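Local coordinates for extracellular solute-binding protein (Bordetella parapertussis, PDB 3PU5) that probably binds a small solute, perhaps a polyamine, outside the cytoplasm and delivers it to a membrane transporter, as relatives among the periplasmic binding proteins do, at residues G124-S128 with W129-V133; L160-F163 with G164-G168; K256-M259 with N260-G264; A194-D197 with P198-L202. All blocks are in the same frame, centred on the assembly; numbering follows the deposited sequence.

Contact 1 of 4, residues G124-S128 with W129-V133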
# COMPACT_ATOMS: atom_id res chain seq x y z
N GLY A 124 17.30 -6.70 -19.46
CA GLY A 124 16.71 -5.38 -19.58
C GLY A 124 15.26 -5.34 -19.12
O GLY A 124 14.67 -4.27 -19.05
N GLY A 125 14.70 -6.50 -18.82
CA GLY A 125 13.35 -6.59 -18.31
C GLY A 125 12.34 -6.02 -19.28
O GLY A 125 12.46 -6.20 -20.49
N VAL A 126 11.34 -5.34 -18.73
CA VAL A 126 10.29 -4.68 -19.49
C VAL A 126 10.17 -3.27 -18.92
O VAL A 126 10.71 -3.00 -17.86
CB VAL A 126 8.94 -5.41 -19.35
CG1 VAL A 126 9.07 -6.85 -19.80
CG2 VAL A 126 8.43 -5.34 -17.91
N LYS A 127 9.47 -2.38 -19.61
CA LYS A 127 9.37 -0.99 -19.15
C LYS A 127 7.96 -0.61 -18.72
O LYS A 127 7.77 0.43 -18.06
CB LYS A 127 9.84 -0.02 -20.23
CG LYS A 127 11.34 -0.04 -20.47
CD LYS A 127 11.69 0.81 -21.69
CE LYS A 127 13.18 1.10 -21.77
NZ LYS A 127 13.48 2.04 -22.89
N SER A 128 6.98 -1.42 -19.10
CA SER A 128 5.58 -1.07 -18.86
C SER A 128 4.72 -2.30 -18.58
O SER A 128 5.11 -3.43 -18.91
CB SER A 128 5.01 -0.34 -20.07
OG SER A 128 4.92 -1.21 -21.18
N TRP A 129 3.56 -2.07 -17.97
CA TRP A 129 2.55 -3.11 -17.79
C TRP A 129 2.13 -3.66 -19.15
O TRP A 129 1.87 -4.86 -19.31
CB TRP A 129 1.31 -2.53 -17.11
CG TRP A 129 1.50 -2.16 -15.66
CD1 TRP A 129 1.51 -0.90 -15.11
CD2 TRP A 129 1.68 -3.07 -14.57
NE1 TRP A 129 1.69 -0.98 -13.75
CE2 TRP A 129 1.80 -2.30 -13.39
CE3 TRP A 129 1.74 -4.47 -14.48
CZ2 TRP A 129 1.99 -2.89 -12.14
CZ3 TRP A 129 1.94 -5.05 -13.24
CH2 TRP A 129 2.05 -4.26 -12.08
N LYS A 130 2.02 -2.76 -20.12
CA LYS A 130 1.59 -3.14 -21.46
C LYS A 130 2.62 -4.08 -22.09
O LYS A 130 2.26 -5.10 -22.70
CB LYS A 130 1.39 -1.88 -22.32
CG LYS A 130 0.92 -2.16 -23.74
CD LYS A 130 0.59 -0.85 -24.46
CE LYS A 130 -0.60 -0.14 -23.81
NZ LYS A 130 -0.60 1.35 -24.03
N GLU A 131 3.90 -3.75 -21.95
CA GLU A 131 4.96 -4.61 -22.48
C GLU A 131 4.93 -5.97 -21.77
O GLU A 131 5.00 -7.02 -22.40
CB GLU A 131 6.32 -3.95 -22.29
CG GLU A 131 7.46 -4.75 -22.87
CD GLU A 131 8.81 -4.08 -22.71
OE1 GLU A 131 8.85 -2.90 -22.32
OE2 GLU A 131 9.83 -4.76 -22.99
N PHE A 132 4.84 -5.94 -20.44
CA PHE A 132 4.69 -7.16 -19.65
C PHE A 132 3.56 -8.05 -20.18
O PHE A 132 3.74 -9.25 -20.39
CB PHE A 132 4.43 -6.79 -18.19
CG PHE A 132 4.07 -7.95 -17.32
CD1 PHE A 132 4.87 -9.08 -17.28
CD2 PHE A 132 2.93 -7.92 -16.52
CE1 PHE A 132 4.53 -10.16 -16.46
CE2 PHE A 132 2.59 -9.00 -15.71
CZ PHE A 132 3.39 -10.12 -15.68
N VAL A 133 2.39 -7.46 -20.38
CA VAL A 133 1.24 -8.21 -20.89
C VAL A 133 1.48 -8.77 -22.30
O VAL A 133 1.32 -9.96 -22.54
CB VAL A 133 -0.05 -7.34 -20.89
CG1 VAL A 133 -1.19 -8.09 -21.58
CG2 VAL A 133 -0.43 -6.96 -19.48

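Contact 2 of 4, residues L160-F163 with G164-G168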
# COMPACT_ATOMS: atom_id res chain seq x y z
N LEU A 160 -5.25 -5.70 -11.58
CA LEU A 160 -6.29 -5.84 -12.61
C LEU A 160 -6.92 -4.49 -12.97
O LEU A 160 -7.21 -4.22 -14.14
CB LEU A 160 -7.36 -6.83 -12.16
CG LEU A 160 -6.96 -8.31 -12.13
CD1 LEU A 160 -7.93 -9.12 -11.29
CD2 LEU A 160 -6.85 -8.87 -13.55
N SER A 161 -7.13 -3.64 -11.97
CA SER A 161 -7.65 -2.29 -12.23
C SER A 161 -6.79 -1.54 -13.24
O SER A 161 -7.32 -0.81 -14.09
CB SER A 161 -7.75 -1.48 -10.94
OG SER A 161 -8.88 -1.87 -10.19
N MSE A 162 -5.47 -1.69 -13.14
CA MSE A 162 -4.56 -1.07 -14.10
C MSE A 162 -4.79 -1.64 -15.49
O MSE A 162 -4.67 -0.92 -16.49
CB MSE A 162 -3.10 -1.29 -13.73
CG MSE A 162 -2.54 -0.35 -12.68
SE MSE A 162 -2.25 1.50 -13.29
CE MSE A 162 -2.23 1.20 -15.18
N PHE A 163 -5.06 -2.94 -15.56
CA PHE A 163 -5.36 -3.57 -16.84
C PHE A 163 -6.65 -2.97 -17.43
O PHE A 163 -6.75 -2.72 -18.63
CB PHE A 163 -5.51 -5.09 -16.73
CG PHE A 163 -4.22 -5.82 -16.47
CD1 PHE A 163 -3.01 -5.15 -16.49
CD2 PHE A 163 -4.22 -7.19 -16.24
CE1 PHE A 163 -1.82 -5.83 -16.26
CE2 PHE A 163 -3.04 -7.89 -16.00
CZ PHE A 163 -1.83 -7.20 -16.02
N GLY A 164 -7.65 -2.76 -16.58
CA GLY A 164 -8.88 -2.14 -17.02
C GLY A 164 -8.64 -0.75 -17.60
O GLY A 164 -9.27 -0.36 -18.58
N LYS A 165 -7.72 -0.00 -16.99
CA LYS A 165 -7.42 1.36 -17.44
C LYS A 165 -6.63 1.37 -18.76
O LYS A 165 -6.91 2.16 -19.65
CB LYS A 165 -6.65 2.11 -16.37
CG LYS A 165 -6.41 3.59 -16.68
CD LYS A 165 -5.72 4.26 -15.49
CE LYS A 165 -4.96 5.53 -15.89
NZ LYS A 165 -4.11 6.03 -14.77
N ILE A 166 -5.63 0.50 -18.87
CA ILE A 166 -4.79 0.46 -20.06
C ILE A 166 -5.54 -0.10 -21.28
O ILE A 166 -5.45 0.45 -22.38
CB ILE A 166 -3.52 -0.37 -19.83
CG1 ILE A 166 -2.63 0.30 -18.77
CG2 ILE A 166 -2.76 -0.58 -21.14
CD1 ILE A 166 -1.60 -0.64 -18.13
N TYR A 167 -6.28 -1.18 -21.07
CA TYR A 167 -6.95 -1.89 -22.15
C TYR A 167 -8.46 -1.63 -22.26
O TYR A 167 -9.10 -2.08 -23.22
CB TYR A 167 -6.71 -3.39 -22.02
CG TYR A 167 -5.28 -3.81 -22.30
CD1 TYR A 167 -4.81 -3.92 -23.61
CD2 TYR A 167 -4.39 -4.08 -21.26
CE1 TYR A 167 -3.51 -4.30 -23.88
CE2 TYR A 167 -3.09 -4.46 -21.52
CZ TYR A 167 -2.65 -4.57 -22.82
OH TYR A 167 -1.36 -4.94 -23.07
N GLY A 168 -9.03 -0.94 -21.28
CA GLY A 168 -10.46 -0.70 -21.25
C GLY A 168 -10.80 0.75 -20.97
O GLY A 168 -10.03 1.66 -21.29

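Contact 3 of 4, residues K256-M259 with N260-G264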
# COMPACT_ATOMS: atom_id res chain seq x y z
N LYS A 256 -4.26 14.82 16.77
CA LYS A 256 -3.90 15.65 15.62
C LYS A 256 -2.41 16.00 15.66
O LYS A 256 -1.74 16.09 14.63
CB LYS A 256 -4.74 16.93 15.58
CG LYS A 256 -6.21 16.71 15.21
CD LYS A 256 -7.03 18.00 15.37
CE LYS A 256 -8.49 17.78 15.06
NZ LYS A 256 -9.29 19.01 15.35
N ALA A 257 -1.90 16.20 16.87
CA ALA A 257 -0.49 16.50 17.06
C ALA A 257 0.37 15.31 16.67
O ALA A 257 1.39 15.47 15.99
CB ALA A 257 -0.22 16.92 18.50
N PHE A 258 -0.03 14.12 17.09
CA PHE A 258 0.68 12.92 16.66
C PHE A 258 0.62 12.76 15.13
O PHE A 258 1.63 12.49 14.47
CB PHE A 258 0.16 11.65 17.34
CG PHE A 258 0.82 10.40 16.83
CD1 PHE A 258 2.09 10.05 17.26
CD2 PHE A 258 0.20 9.61 15.88
CE1 PHE A 258 2.72 8.91 16.76
CE2 PHE A 258 0.82 8.46 15.38
CZ PHE A 258 2.08 8.12 15.82
N MSE A 259 -0.58 12.91 14.57
CA MSE A 259 -0.73 12.75 13.13
C MSE A 259 0.15 13.76 12.39
O MSE A 259 0.79 13.43 11.39
CB MSE A 259 -2.19 12.92 12.72
CG MSE A 259 -2.47 12.65 11.26
SE MSE A 259 -4.41 12.64 10.92
CE MSE A 259 -4.36 12.30 8.99
N ASN A 260 0.18 14.99 12.89
CA ASN A 260 1.01 16.01 12.27
C ASN A 260 2.47 15.60 12.26
O ASN A 260 3.17 15.82 11.28
CB ASN A 260 0.87 17.33 13.01
CG ASN A 260 1.62 18.44 12.33
OD1 ASN A 260 1.40 18.71 11.14
ND2 ASN A 260 2.52 19.09 13.06
N TYR A 261 2.93 15.01 13.36
CA TYR A 261 4.31 14.54 13.42
C TYR A 261 4.54 13.36 12.47
O TYR A 261 5.51 13.33 11.73
CB TYR A 261 4.75 14.19 14.85
CG TYR A 261 6.20 13.77 14.90
CD1 TYR A 261 6.55 12.43 14.97
CD2 TYR A 261 7.22 14.71 14.78
CE1 TYR A 261 7.87 12.04 14.97
CE2 TYR A 261 8.55 14.33 14.78
CZ TYR A 261 8.87 12.99 14.87
OH TYR A 261 10.18 12.58 14.85
N ALA A 262 3.61 12.40 12.48
CA ALA A 262 3.77 11.16 11.71
C ALA A 262 3.83 11.43 10.22
O ALA A 262 4.48 10.71 9.47
CB ALA A 262 2.63 10.17 12.03
N LEU A 263 3.13 12.47 9.80
CA LEU A 263 3.05 12.83 8.39
C LEU A 263 4.11 13.87 8.04
O LEU A 263 4.22 14.28 6.87
CB LEU A 263 1.65 13.36 8.05
CG LEU A 263 0.50 12.34 8.15
CD1 LEU A 263 -0.87 12.99 7.88
CD2 LEU A 263 0.75 11.19 7.20
N GLY A 264 4.86 14.29 9.04
CA GLY A 264 5.89 15.31 8.86
C GLY A 264 7.13 14.73 8.20
O GLY A 264 7.31 13.51 8.14
O HOH W 1 2.96 17.85 15.92

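Contact 4 of 4, residues A194-D197 with P198-L202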
# COMPACT_ATOMS: atom_id res chain seq x y z
N ALA A 194 0.79 -15.05 -1.21
CA ALA A 194 1.42 -14.28 -0.15
C ALA A 194 2.34 -13.18 -0.68
O ALA A 194 2.89 -13.30 -1.78
CB ALA A 194 2.19 -15.20 0.80
N PHE A 195 2.51 -12.12 0.10
CA PHE A 195 3.34 -10.97 -0.28
C PHE A 195 4.80 -11.33 -0.60
O PHE A 195 5.43 -10.69 -1.45
CB PHE A 195 3.29 -9.91 0.82
CG PHE A 195 1.99 -9.16 0.87
CD1 PHE A 195 1.59 -8.38 -0.20
CD2 PHE A 195 1.18 -9.25 1.99
CE1 PHE A 195 0.39 -7.68 -0.15
CE2 PHE A 195 -0.03 -8.56 2.04
CZ PHE A 195 -0.42 -7.77 0.97
N ASN A 196 5.32 -12.34 0.08
CA ASN A 196 6.71 -12.74 -0.09
C ASN A 196 6.92 -13.63 -1.31
O ASN A 196 8.05 -13.93 -1.69
CB ASN A 196 7.19 -13.45 1.19
CG ASN A 196 8.66 -13.79 1.16
OD1 ASN A 196 9.52 -12.93 0.96
ND2 ASN A 196 8.97 -15.06 1.40
N ASP A 197 5.82 -14.03 -1.95
CA ASP A 197 5.88 -14.98 -3.06
C ASP A 197 6.69 -14.52 -4.29
O ASP A 197 7.49 -15.28 -4.83
CB ASP A 197 4.47 -15.44 -3.47
CG ASP A 197 3.86 -16.44 -2.48
OD1 ASP A 197 4.59 -16.94 -1.61
OD2 ASP A 197 2.64 -16.73 -2.58
N PRO A 198 6.47 -13.28 -4.77
CA PRO A 198 7.30 -12.90 -5.93
C PRO A 198 8.81 -13.06 -5.71
O PRO A 198 9.51 -13.58 -6.58
CB PRO A 198 6.94 -11.42 -6.14
CG PRO A 198 5.51 -11.33 -5.69
CD PRO A 198 5.41 -12.29 -4.50
N VAL A 199 9.32 -12.64 -4.56
CA VAL A 199 10.75 -12.76 -4.31
C VAL A 199 11.19 -14.23 -4.31
O VAL A 199 12.17 -14.60 -4.98
CB VAL A 199 11.16 -12.01 -3.02
CG1 VAL A 199 12.47 -12.55 -2.46
CG2 VAL A 199 11.26 -10.52 -3.31
N VAL A 200 10.46 -15.08 -3.59
CA VAL A 200 10.77 -16.51 -3.53
C VAL A 200 10.70 -17.17 -4.91
O VAL A 200 11.61 -17.91 -5.31
CB VAL A 200 9.82 -17.25 -2.58
CG1 VAL A 200 9.96 -18.76 -2.75
CG2 VAL A 200 10.10 -16.84 -1.14
N LEU A 201 9.62 -16.91 -5.65
CA LEU A 201 9.47 -17.48 -6.99
C LEU A 201 10.63 -17.05 -7.89
O LEU A 201 11.19 -17.88 -8.63
CB LEU A 201 8.13 -17.08 -7.60
CG LEU A 201 6.87 -17.66 -6.95
CD1 LEU A 201 5.60 -16.95 -7.44
CD2 LEU A 201 6.79 -19.16 -7.19
N LEU A 202 10.99 -15.78 -7.83
CA LEU A 202 12.10 -15.25 -8.64
C LEU A 202 13.45 -15.83 -8.21
O LEU A 202 14.21 -16.28 -9.06
CB LEU A 202 12.14 -13.72 -8.60
CG LEU A 202 10.98 -13.03 -9.33
CD1 LEU A 202 10.99 -11.54 -9.07
CD2 LEU A 202 11.00 -13.34 -10.83
O HOH W 2 7.87 -10.54 -2.63

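Contact 1 of 4, residues G124-S128 with W129-V133
Ser128 is the N-cap of helix 129-138, and Glu131, three residues on, reaches back over the residues that lead into it. The hydroxyl OG of Ser128, placed between the backbone N and the carbonyl carbon (chi1 68°), accepts the amide of Glu131 at 2.8 Å from its N. Glu131 starts with CG trans to its own N (chi1 -177°) and stays extended, which sends the carboxylate alongside residues 126 and 127. There OE1 takes the backbone N of Lys127 at 2.8 Å, with the N-H coming from above the carboxylate plane, 59° out of it. The bond resembles the return half of a capping box, but falls one residue before the N-cap. Val126 crosses the glutamate obliquely, its CB 3.6 Å from Glu131 CD. Ser128 O receives Phe132 N at 3.0 Å, the first regular helical bond, and Val126 CG2 lies 4.3 Å from Phe132 CB. Outside, Glu131 OE2 forms a salt bridge with Arg135, while the carboxylate of Glu235 takes the N-H groups of Trp129 and Lys130. The first turn thus has side-chain acceptors for three of its amides, and the carboxylates near this helix end probably interact favourably with the helix dipole.

Contact 2 of 4, residues L160-F163 with G164-G168
The last turns of helix 156-167 bring Met162 and Ile166 together one turn apart, on the side that faces helix 129-138 and Glu235. Met162, a selenomethionine, has CG beside its backbone N and bends at chi2 (-72°) and again at chi3 (-19°), which carries CE toward Ile166. This terminal carbon meets the end of Ile166, 3.5 Å from CD1, the two chains crossing at a slant. The same branch of Ile166 also lies over the backbone, with CG1 3.3 Å from Met162 O. That carbonyl receives Ile166 N as well, at 2.9 Å, so a polar atom of the helix is covered by aliphatic carbon. One residue on, Phe163 O accepts Tyr167 N at 2.9 Å and lies at the edge of the tyrosine ring, in its plane, 3.8 Å from CD2. Ile166 CG2 covers one face of that ring from 3.8 Å above its plane, toward the rim, and Glu134 holds the hydroxyl by a hydrogen bond. Leu160 O takes Gly164 N at 2.9 Å in a nearly axial bond, and also the hydroxyl of Ser177. Phe163 packs on Val133 of helix 129-138 and on Thr180 and Met184 of helix 174-184. Gly168 leaves helical angles, its N making a weak bond to Gly164 O. An alpha-helix thus ends at a glycine, packed against two neighbouring helices in what is probably one alpha/beta lobe, as in periplasmic binding proteins.

Contact 3 of 4, residues K256-M259 with N260-G264
Met259, a selenomethionine, keeps CG trans to its backbone N (chi1 -175°) and runs fully extended, whereas Leu263 turns CG to the side of its own N (chi1 -66°). These settings bring CD1 of Leu263 against the methionine at the end of helix 252-262, 3.8 Å from Met259 CG and 3.7 Å from Met259 CE. The two chains form an i to i+4 pair and cross at a slant. Beneath them Leu263 N donates to Met259 O at 3.0 Å, and Leu263 CG lies 3.4 Å from the same oxygen. The next pair is Phe258 and Ala262: CB of Ala262 stands over one face of the phenylalanine ring, 4.2 Å from CE2. That ring also meets Phe29 of helix 15-33 edge-to-face and reaches Ile8 and Val10 of strand 7-12, so the helix is packed onto the core of its alpha/beta domain. Past the last turn, Leu263 O is taken by Asn281, and Gly264 serves as the N-cap of helix 265-275. On the side of the helix that carries Asn260, whose N is bonded to Lys256 O, one water donates to Ala257 O at 2.9 Å and accepts from Asn260 ND2 at 3.1 Å.

Contact 4 of 4, residues A194-D197 with P198-L202
Asn196 and Val200 meet where a type I beta turn, Ala194 to Asp197, runs straight into helix 197-204. Two backbone bonds span the junction: Val200 N donates to Asn196 O at 3.3 Å, and Leu201 N to Asp197 O at 2.8 Å, both close to straight. The turn is closed by Asp197 N to Ala194 O and is gripped a second time by the aspartate side chain. With CG beside its own N (chi1 -75°), Asp197 swings OD2 back to the start of the turn, where it accepts Ala194 N at 2.8 Å from above the carboxylate plane; Thr193 N donates to the same oxygen. In van der Waals contact, aliphatic carbons lie against polar atoms: Val200 CG2 is 3.3 Å from Asn196 ND2, the two side chains crossing at about a right angle, and Leu201 CG is 3.2 Å from Asp197 O. Pro198, which has no N-H to give, fits the first turn of a helix, and its ring packs on Phe192 and Phe146 of the neighbouring parallel strands. A water bridges the turn and the helix: it donates to Phe195 O at 2.7 Å and accepts from Val199 N at 3.2 Å.

In the fold
Contacts 1 and 2 form one packed unit: helix 129-138 lies against helix 156-167, with Trp129 CB 3.6 Å from Ile166 CD1 and Lys130 CE 3.5 Å from Ile166 CG2. Contact 4 stands apart from that pair, its centre about 19 Å from the centre of contact 1 and about 23 Å from that of contact 2. Contact 3 lies on the opposite side of the chain's centre from the other three, its centre about 38 Å from that of contact 1. This spread is consistent with the two-lobed fold of periplasmic binding proteins, in which the solute is held in the cleft between lobes; contact 3 would belong to one lobe and the others to the second.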